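Local structure of Peptide/nickel transport system substrate-binding protein (Listeria monocytogenes serotype 1/2a, 5KZT) at residues A155-N158 and S159-F163; A111-S114 and Y115-D118; K353-K356 and A357-E361. The protein binds a peptide, as an OppA-type extracellular solute-binding protein, and probably delivers it to a membrane transporter for uptake. All blocks are in the same frame, centred on the assembly; numbering follows the deposited sequence.

Interaction 1. Residues A155-N158 and S159-F163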
ATOM      1  N   ALA A 155      -0.169   6.916  19.192  1.00 21.20           N
ATOM      2  CA  ALA A 155       1.037   6.125  19.454  1.00 21.99           C
ATOM      3  C   ALA A 155       1.930   5.925  18.222  1.00 21.30           C
ATOM      4  O   ALA A 155       3.129   5.794  18.367  1.00 22.17           O
ATOM      5  CB  ALA A 155       0.668   4.776  20.012  1.00 22.80           C
ATOM      6  N   TYR A 156       1.343   5.899  17.028  1.00 20.37           N
ATOM      7  CA  TYR A 156       2.077   5.620  15.777  1.00 19.63           C
ATOM      8  C   TYR A 156       2.358   6.902  14.988  1.00 18.71           C
ATOM      9  O   TYR A 156       2.668   6.851  13.777  1.00 17.77           O
ATOM     10  CB  TYR A 156       1.295   4.619  14.885  1.00 19.94           C
ATOM     11  CG  TYR A 156      -0.193   4.908  14.753  1.00 20.22           C
ATOM     12  CD1 TYR A 156      -0.663   5.853  13.859  1.00 19.86           C
ATOM     13  CD2 TYR A 156      -1.120   4.231  15.538  1.00 21.26           C
ATOM     14  CE1 TYR A 156      -2.021   6.121  13.748  1.00 20.32           C
ATOM     15  CE2 TYR A 156      -2.475   4.492  15.443  1.00 21.61           C
ATOM     16  CZ  TYR A 156      -2.921   5.414  14.541  1.00 21.34           C
ATOM     17  OH  TYR A 156      -4.259   5.682  14.458  1.00 22.48           O
ATOM     18  N   ILE A 157       2.261   8.056  15.649  1.00 17.86           N
ATOM     19  CA  ILE A 157       2.452   9.327  14.959  1.00 17.25           C
ATOM     20  C   ILE A 157       3.789   9.419  14.209  1.00 16.40           C
ATOM     21  O   ILE A 157       3.840   9.974  13.121  1.00 15.81           O
ATOM     22  CB  ILE A 157       2.256  10.535  15.902  1.00 17.73           C
ATOM     23  CG1 ILE A 157       2.186  11.841  15.101  1.00 17.55           C
ATOM     24  CG2 ILE A 157       3.342  10.605  16.962  1.00 18.42           C
ATOM     25  CD1 ILE A 157       1.001  11.955  14.174  1.00 17.30           C
ATOM     26  N   ASN A 158       4.854   8.878  14.777  1.00 16.27           N
ATOM     27  CA  ASN A 158       6.150   8.919  14.092  1.00 16.19           C
ATOM     28  C   ASN A 158       6.160   8.067  12.802  1.00 15.15           C
ATOM     29  O   ASN A 158       6.908   8.373  11.860  1.00 14.67           O
ATOM     30  CB  ASN A 158       7.269   8.497  15.026  1.00 17.34           C
ATOM     31  CG  ASN A 158       7.489   9.477  16.159  1.00 18.22           C
ATOM     32  OD1 ASN A 158       6.883  10.564  16.215  1.00 18.88           O
ATOM     33  ND2 ASN A 158       8.353   9.098  17.086  1.00 19.21           N
ATOM     34  N   SER A 159       5.342   7.015  12.759  1.00 14.75           N
ATOM     35  CA  SER A 159       5.163   6.221  11.521  1.00 14.21           C
ATOM     36  C   SER A 159       4.432   7.031  10.440  1.00 13.73           C
ATOM     37  O   SER A 159       4.753   6.948   9.246  1.00 12.80           O
ATOM     38  CB  SER A 159       4.422   4.914  11.804  1.00 14.37           C
ATOM     39  OG  SER A 159       5.106   4.089  12.734  1.00 14.79           O
ATOM     40  N   LEU A 160       3.458   7.838  10.870  1.00 13.83           N
ATOM     41  CA  LEU A 160       2.825   8.784   9.933  1.00 13.82           C
ATOM     42  C   LEU A 160       3.846   9.791   9.413  1.00 14.04           C
ATOM     43  O   LEU A 160       3.904  10.041   8.198  1.00 13.89           O
ATOM     44  CB  LEU A 160       1.614   9.487  10.542  1.00 13.95           C
ATOM     45  CG  LEU A 160       0.484   8.555  11.015  1.00 14.25           C
ATOM     46  CD1 LEU A 160      -0.661   9.317  11.674  1.00 14.71           C
ATOM     47  CD2 LEU A 160      -0.069   7.720   9.862  1.00 14.02           C
ATOM     48  N   PHE A 161       4.670  10.339  10.303  1.00 14.60           N
ATOM     49  CA  PHE A 161       5.716  11.298   9.887  1.00 15.07           C
ATOM     50  C   PHE A 161       6.712  10.672   8.886  1.00 15.00           C
ATOM     51  O   PHE A 161       7.327  11.367   8.098  1.00 15.56           O
ATOM     52  CB  PHE A 161       6.509  11.808  11.083  1.00 15.73           C
ATOM     53  CG  PHE A 161       5.739  12.648  12.063  1.00 16.01           C
ATOM     54  CD1 PHE A 161       4.539  13.297  11.729  1.00 15.88           C
ATOM     55  CD2 PHE A 161       6.256  12.832  13.341  1.00 16.69           C
ATOM     56  CE1 PHE A 161       3.877  14.083  12.664  1.00 16.37           C
ATOM     57  CE2 PHE A 161       5.592  13.630  14.269  1.00 17.00           C
ATOM     58  CZ  PHE A 161       4.407  14.253  13.925  1.00 16.76           C
ATOM     59  N   ALA A 162       6.857   9.356   8.926  1.00 14.98           N
ATOM     60  CA  ALA A 162       7.678   8.619   7.979  1.00 14.97           C
ATOM     61  C   ALA A 162       6.931   8.184   6.698  1.00 14.50           C
ATOM     62  O   ALA A 162       7.503   7.489   5.854  1.00 14.77           O
ATOM     63  CB  ALA A 162       8.249   7.399   8.680  1.00 15.22           C
ATOM     64  N   PHE A 163       5.673   8.580   6.549  1.00 13.85           N
ATOM     65  CA  PHE A 163       4.852   8.123   5.432  1.00 13.63           C
ATOM     66  C   PHE A 163       4.755   9.230   4.370  1.00 13.39           C
ATOM     67  O   PHE A 163       4.606  10.399   4.715  1.00 13.52           O
ATOM     68  CB  PHE A 163       3.469   7.708   5.942  1.00 13.39           C
ATOM     69  CG  PHE A 163       2.674   6.944   4.943  1.00 13.33           C
ATOM     70  CD1 PHE A 163       2.958   5.600   4.703  1.00 13.45           C
ATOM     71  CD2 PHE A 163       1.672   7.565   4.194  1.00 13.13           C
ATOM     72  CE1 PHE A 163       2.249   4.893   3.743  1.00 13.19           C
ATOM     73  CE2 PHE A 163       0.955   6.853   3.243  1.00 13.19           C
ATOM     74  CZ  PHE A 163       1.254   5.515   3.013  1.00 13.24           C
TER
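I157 and F161 make the main apolar contact of residues 155-163. CG1 of I157 sits over one face of the F161 ring, 3.9 Å from its centroid and 29° off the ring normal. This is a CH-pi contact. I157 carries CG1 anti to its own N (chi1 -169°), and this swings the branch forward along the helix to the ring. The backbone O of I157 lies 3.4 Å above the F161 ring plane, offset toward the rim. CD1 of I157 also reaches CD1 of L160 at 4.0 Å, the two side chains crossing at about a right angle. CE1 of Y156 also meets L160 CD1, which lies at the edge of the tyrosine ring and near its plane.

The N158 side chain crosses F161 at a slant. OD1 of N158 is 3.7 Å from CD2 of F161, and the amide and ring planes are 27° apart.

Residues 155-163 run through the short helix 157-161, with Y156 at its N-cap position. O of Y156 accepts a bond from N of L160 at 3.2 Å, the first of the helix, and a weak bond from N of S159. One residue on, N of F161 gives a bond of 3.0 Å to O of I157. The bond from A162 N to N158 O is weak.

Outside the segment, the Y156 ring stacks on that of Y429, and S159 touches Y429 and F515. N158 and A162 lie against strand 50-52, while the F163 ring meets Y113 edge-to-face.

Interaction 2. Residues A111-S114 and Y115-D118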
ATOM      1  N   ALA A 111      -7.079  13.822  -2.236  1.00 17.27           N
ATOM      2  CA  ALA A 111      -6.025  12.848  -1.961  1.00 16.57           C
ATOM      3  C   ALA A 111      -6.643  11.698  -1.206  1.00 16.48           C
ATOM      4  O   ALA A 111      -7.284  11.922  -0.173  1.00 16.31           O
ATOM      5  CB  ALA A 111      -4.929  13.472  -1.130  1.00 16.04           C
ATOM      6  N   THR A 112      -6.445  10.469  -1.688  1.00 16.31           N
ATOM      7  CA  THR A 112      -7.100   9.330  -1.056  1.00 16.20           C
ATOM      8  C   THR A 112      -6.630   9.109   0.374  1.00 15.46           C
ATOM      9  O   THR A 112      -7.398   8.573   1.175  1.00 15.58           O
ATOM     10  CB  THR A 112      -6.923   8.021  -1.837  1.00 16.67           C
ATOM     11  OG1 THR A 112      -5.526   7.736  -1.989  1.00 16.57           O
ATOM     12  CG2 THR A 112      -7.604   8.095  -3.194  1.00 17.73           C
ATOM     13  N   TYR A 113      -5.402   9.529   0.710  1.00 14.45           N
ATOM     14  CA  TYR A 113      -4.873   9.349   2.066  1.00 14.04           C
ATOM     15  C   TYR A 113      -5.168  10.538   2.987  1.00 13.85           C
ATOM     16  O   TYR A 113      -4.628  10.633   4.091  1.00 13.56           O
ATOM     17  CB  TYR A 113      -3.371   9.093   2.007  1.00 13.85           C
ATOM     18  CG  TYR A 113      -2.935   7.649   1.934  1.00 13.93           C
ATOM     19  CD1 TYR A 113      -3.391   6.708   2.860  1.00 14.07           C
ATOM     20  CD2 TYR A 113      -1.997   7.242   0.995  1.00 13.94           C
ATOM     21  CE1 TYR A 113      -2.928   5.413   2.845  1.00 14.21           C
ATOM     22  CE2 TYR A 113      -1.546   5.944   0.958  1.00 14.15           C
ATOM     23  CZ  TYR A 113      -2.008   5.027   1.883  1.00 14.25           C
ATOM     24  OH  TYR A 113      -1.516   3.729   1.868  1.00 14.01           O
ATOM     25  N   SER A 114      -6.051  11.437   2.566  1.00 13.90           N
ATOM     26  CA  SER A 114      -6.398  12.574   3.420  1.00 13.99           C
ATOM     27  C   SER A 114      -6.898  12.135   4.813  1.00 14.19           C
ATOM     28  O   SER A 114      -6.708  12.858   5.791  1.00 14.08           O
ATOM     29  CB  SER A 114      -7.418  13.476   2.737  1.00 14.40           C
ATOM     30  OG  SER A 114      -8.651  12.817   2.616  1.00 14.67           O
ATOM     31  N   TYR A 115      -7.506  10.946   4.897  1.00 14.39           N
ATOM     32  CA  TYR A 115      -8.015  10.408   6.162  1.00 15.01           C
ATOM     33  C   TYR A 115      -6.923  10.161   7.233  1.00 14.61           C
ATOM     34  O   TYR A 115      -7.220  10.193   8.417  1.00 14.82           O
ATOM     35  CB  TYR A 115      -8.854   9.148   5.929  1.00 15.81           C
ATOM     36  CG  TYR A 115      -8.095   7.908   5.493  1.00 16.24           C
ATOM     37  CD1 TYR A 115      -7.586   7.009   6.433  1.00 16.72           C
ATOM     38  CD2 TYR A 115      -7.919   7.608   4.146  1.00 16.45           C
ATOM     39  CE1 TYR A 115      -6.893   5.869   6.032  1.00 16.93           C
ATOM     40  CE2 TYR A 115      -7.270   6.450   3.737  1.00 16.93           C
ATOM     41  CZ  TYR A 115      -6.744   5.590   4.692  1.00 17.12           C
ATOM     42  OH  TYR A 115      -6.094   4.444   4.314  1.00 17.40           O
ATOM     43  N   LEU A 116      -5.671   9.965   6.825  1.00 13.92           N
ATOM     44  CA  LEU A 116      -4.578   9.798   7.784  1.00 13.68           C
ATOM     45  C   LEU A 116      -4.388  11.048   8.635  1.00 13.60           C
ATOM     46  O   LEU A 116      -3.896  10.977   9.769  1.00 13.07           O
ATOM     47  CB  LEU A 116      -3.258   9.481   7.074  1.00 13.44           C
ATOM     48  CG  LEU A 116      -3.168   8.143   6.342  1.00 13.60           C
ATOM     49  CD1 LEU A 116      -1.817   8.009   5.676  1.00 13.52           C
ATOM     50  CD2 LEU A 116      -3.423   6.978   7.275  1.00 13.90           C
ATOM     51  N   PHE A 117      -4.790  12.195   8.092  1.00 14.09           N
ATOM     52  CA  PHE A 117      -4.677  13.455   8.809  1.00 14.67           C
ATOM     53  C   PHE A 117      -5.757  13.670   9.876  1.00 16.09           C
ATOM     54  O   PHE A 117      -5.734  14.690  10.560  1.00 15.96           O
ATOM     55  CB  PHE A 117      -4.627  14.634   7.816  1.00 14.60           C
ATOM     56  CG  PHE A 117      -3.359  14.690   7.049  1.00 13.85           C
ATOM     57  CD1 PHE A 117      -3.119  13.826   5.987  1.00 13.76           C
ATOM     58  CD2 PHE A 117      -2.363  15.563   7.427  1.00 14.07           C
ATOM     59  CE1 PHE A 117      -1.910  13.845   5.314  1.00 13.44           C
ATOM     60  CE2 PHE A 117      -1.172  15.606   6.746  1.00 13.73           C
ATOM     61  CZ  PHE A 117      -0.941  14.749   5.693  1.00 13.58           C
ATOM     62  N   ASP A 118      -6.650  12.702  10.057  1.00 17.51           N
ATOM     63  CA  ASP A 118      -7.517  12.639  11.249  1.00 19.53           C
ATOM     64  C   ASP A 118      -6.718  12.719  12.552  1.00 18.60           C
ATOM     65  O   ASP A 118      -7.239  13.169  13.552  1.00 18.30           O
ATOM     66  CB  ASP A 118      -8.300  11.323  11.288  1.00 21.81           C
ATOM     67  CG  ASP A 118      -9.485  11.295  10.354  1.00 24.86           C
ATOM     68  OD1 ASP A 118      -9.842  12.337   9.736  1.00 27.15           O
ATOM     69  OD2 ASP A 118     -10.107  10.190  10.263  1.00 28.01           O
TER
HETATM   70  O   HOH W   1      -8.667  13.879   7.633  1.00 26.02           O
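Y113 and L116 lie side by side and point the same way. CD1 of Y113 touches CD1 of L116 at 3.5 Å. Y115 runs alongside Y113 as well. Their rings form an oblique pair, with centroids 5.9 Å apart and planes at 40°. The first torsion of Y115 (chi1 70°) sets CG between N and C of its own backbone. The ring folds back over the preceding residues, and O of T112 lies at its edge, 3.2 Å from CD2 of Y115.

The backbone bonds are those of a 3-10 turn. N of L116 donates to O of Y113 at 3.0 Å, and N of F117 to O of S114 at 3.1 Å. A water donates to O of S114 and to OD1 of D118, bridging the two residues.

Y113 links the turn to the binding site. Its OH is hydrogen-bonded to D428 and to the backbone of the bound peptide. In the chain the turn falls between helices 94-105 and 123-127. F117 packs on helix 94-105, edge-to-face with W101, while Y113 and Y115 touch W425 of strand 420-425.

Interaction 3. Residues K353-K356 and A357-E361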
ATOM      1  N   LYS A 353     -25.117 -23.404  -0.615  1.00 32.78           N
ATOM      2  CA  LYS A 353     -26.292 -22.984   0.159  1.00 33.66           C
ATOM      3  C   LYS A 353     -26.574 -21.478  -0.041  1.00 31.86           C
ATOM      4  O   LYS A 353     -27.696 -21.094  -0.379  1.00 32.32           O
ATOM      5  CB  LYS A 353     -26.103 -23.292   1.658  1.00 34.83           C
ATOM      6  CG  LYS A 353     -27.310 -22.927   2.518  1.00 36.79           C
ATOM      7  CD  LYS A 353     -27.155 -23.265   3.995  1.00 38.08           C
ATOM      8  CE  LYS A 353     -28.532 -23.284   4.658  1.00 40.28           C
ATOM      9  NZ  LYS A 353     -28.490 -23.020   6.122  1.00 40.92           N
ATOM     10  N   ALA A 354     -25.552 -20.650   0.161  1.00 30.08           N
ATOM     11  CA  ALA A 354     -25.669 -19.204  -0.050  1.00 28.72           C
ATOM     12  C   ALA A 354     -26.011 -18.870  -1.503  1.00 28.35           C
ATOM     13  O   ALA A 354     -26.821 -17.991  -1.765  1.00 28.29           O
ATOM     14  CB  ALA A 354     -24.378 -18.494   0.360  1.00 27.53           C
ATOM     15  N   TRP A 355     -25.378 -19.569  -2.446  1.00 28.03           N
ATOM     16  CA  TRP A 355     -25.635 -19.360  -3.872  1.00 27.85           C
ATOM     17  C   TRP A 355     -27.108 -19.605  -4.241  1.00 29.11           C
ATOM     18  O   TRP A 355     -27.741 -18.741  -4.857  1.00 28.98           O
ATOM     19  CB  TRP A 355     -24.709 -20.262  -4.688  1.00 27.73           C
ATOM     20  CG  TRP A 355     -24.847 -20.191  -6.168  1.00 27.66           C
ATOM     21  CD1 TRP A 355     -25.212 -21.208  -6.987  1.00 28.78           C
ATOM     22  CD2 TRP A 355     -24.557 -19.078  -7.017  1.00 27.13           C
ATOM     23  NE1 TRP A 355     -25.186 -20.804  -8.294  1.00 28.86           N
ATOM     24  CE2 TRP A 355     -24.793 -19.495  -8.343  1.00 27.65           C
ATOM     25  CE3 TRP A 355     -24.110 -17.769  -6.788  1.00 26.21           C
ATOM     26  CZ2 TRP A 355     -24.631 -18.650  -9.432  1.00 27.54           C
ATOM     27  CZ3 TRP A 355     -23.950 -16.927  -7.874  1.00 25.94           C
ATOM     28  CH2 TRP A 355     -24.212 -17.371  -9.181  1.00 26.61           C
ATOM     29  N   LYS A 356     -27.651 -20.758  -3.853  1.00 30.65           N
ATOM     30  CA  LYS A 356     -29.068 -21.073  -4.156  1.00 32.06           C
ATOM     31  C   LYS A 356     -30.032 -20.018  -3.564  1.00 31.96           C
ATOM     32  O   LYS A 356     -30.970 -19.573  -4.237  1.00 31.97           O
ATOM     33  CB  LYS A 356     -29.447 -22.497  -3.695  1.00 33.87           C
ATOM     34  CG  LYS A 356     -28.737 -23.615  -4.475  1.00 34.66           C
ATOM     35  CD  LYS A 356     -29.384 -24.994  -4.350  1.00 36.94           C
ATOM     36  CE  LYS A 356     -28.843 -25.843  -3.200  1.00 37.62           C
ATOM     37  NZ  LYS A 356     -27.442 -26.307  -3.407  1.00 37.42           N
ATOM     38  N   ALA A 357     -29.772 -19.607  -2.324  1.00 31.75           N
ATOM     39  CA  ALA A 357     -30.624 -18.633  -1.621  1.00 31.82           C
ATOM     40  C   ALA A 357     -30.544 -17.238  -2.240  1.00 31.05           C
ATOM     41  O   ALA A 357     -31.560 -16.564  -2.404  1.00 31.46           O
ATOM     42  CB  ALA A 357     -30.255 -18.577  -0.148  1.00 31.55           C
ATOM     43  N   GLY A 358     -29.329 -16.808  -2.569  1.00 29.92           N
ATOM     44  CA  GLY A 358     -29.112 -15.550  -3.285  1.00 29.11           C
ATOM     45  C   GLY A 358     -29.816 -15.500  -4.632  1.00 29.64           C
ATOM     46  O   GLY A 358     -30.481 -14.526  -4.930  1.00 29.60           O
ATOM     47  N   LEU A 359     -29.676 -16.557  -5.432  1.00 30.14           N
ATOM     48  CA  LEU A 359     -30.309 -16.640  -6.753  1.00 31.25           C
ATOM     49  C   LEU A 359     -31.843 -16.565  -6.656  1.00 32.80           C
ATOM     50  O   LEU A 359     -32.495 -15.959  -7.512  1.00 33.50           O
ATOM     51  CB  LEU A 359     -29.939 -17.955  -7.446  1.00 32.01           C
ATOM     52  CG  LEU A 359     -28.528 -18.089  -8.035  1.00 31.31           C
ATOM     53  CD1 LEU A 359     -28.277 -19.528  -8.456  1.00 32.27           C
ATOM     54  CD2 LEU A 359     -28.331 -17.139  -9.202  1.00 31.16           C
ATOM     55  N   LYS A 360     -32.392 -17.202  -5.624  1.00 33.58           N
ATOM     56  CA  LYS A 360     -33.829 -17.154  -5.339  1.00 35.41           C
ATOM     57  C   LYS A 360     -34.262 -15.718  -4.969  1.00 34.55           C
ATOM     58  O   LYS A 360     -35.275 -15.221  -5.469  1.00 34.82           O
ATOM     59  CB  LYS A 360     -34.175 -18.146  -4.217  1.00 36.85           C
ATOM     60  CG  LYS A 360     -35.642 -18.487  -4.094  1.00 39.17           C
ATOM     61  CD  LYS A 360     -35.936 -19.311  -2.840  1.00 40.65           C
ATOM     62  CE  LYS A 360     -35.418 -20.751  -2.918  1.00 41.64           C
ATOM     63  NZ  LYS A 360     -36.169 -21.625  -3.871  1.00 43.07           N
ATOM     64  N   GLU A 361     -33.483 -15.050  -4.117  1.00 33.42           N
ATOM     65  CA  GLU A 361     -33.788 -13.676  -3.694  1.00 33.15           C
ATOM     66  C   GLU A 361     -33.763 -12.701  -4.861  1.00 32.81           C
ATOM     67  O   GLU A 361     -34.603 -11.811  -4.928  1.00 32.65           O
ATOM     68  CB  GLU A 361     -32.823 -13.199  -2.596  1.00 32.56           C
ATOM     69  CG  GLU A 361     -33.048 -13.887  -1.253  1.00 33.42           C
ATOM     70  CD  GLU A 361     -31.916 -13.695  -0.252  1.00 32.72           C
ATOM     71  OE1 GLU A 361     -30.793 -13.297  -0.635  1.00 31.77           O
ATOM     72  OE2 GLU A 361     -32.155 -13.938   0.951  1.00 33.35           O
TER
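L359 CD1 lies over one face of the W355 indole, 3.3 Å above the plane and offset toward the rim. L359 CD1 is 3.6 Å from the centroid of the W355 five-membered ring and 23° off the normal, a CH-pi contact. W355 NE1 is the nearest ring atom to L359 CD1, at 3.3 Å. At the ring's edge, NE1 is hydrogen-bonded to O of D395, which helps set the rotation of the indole. This is an i to i+4 pair on the alpha-helix 348-362.

The second methyl of L359 takes the six-membered ring, with L359 CD2 4.0 Å from W355 CZ2. Both methyls lie over the same face, CD1 over the five-membered ring and CD2 by the six-membered ring. CG of W355 stands anti to N (chi1 179°), which turns the indole toward the following turn, where L359 points back at it.

The backbone is regular. A357, G358, L359 and K360 each donate N-H to the carbonyl four residues earlier, at 2.9 to 3.2 Å between N and O.

One side of the helix packs on the protein. A354 and A357 touch helix 291-299, and W355 reaches A296 there. W355 and L359 both rest on I367 of strand 367-374. E361 OE1 is held by the side-chain amides of N290 and N292. Within the turn, CG of L359 also sits 3.3 Å from O of W355.

In the fold
The three contacts come in series along the chain: interaction 2, then interaction 1, then interaction 3. All lie within the family 5 range of the solute-binding protein. Interactions 1 and 2 are neighbours, with centres 13 Å apart. They touch directly: F163 CZ is 3.5 Å from Y113 CZ, and F163 CD2 packs on CD1 of L116. Residues 155-163 and 111-118 therefore pack together, and Y113 of this region reaches the bound peptide. Interaction 3 is remote, on helix 348-362. Its centre is about 45 Å from that of interaction 1, on the opposite side of the chain's centre, and about 38 Å from that of interaction 2. It is structural packing, far from Y113.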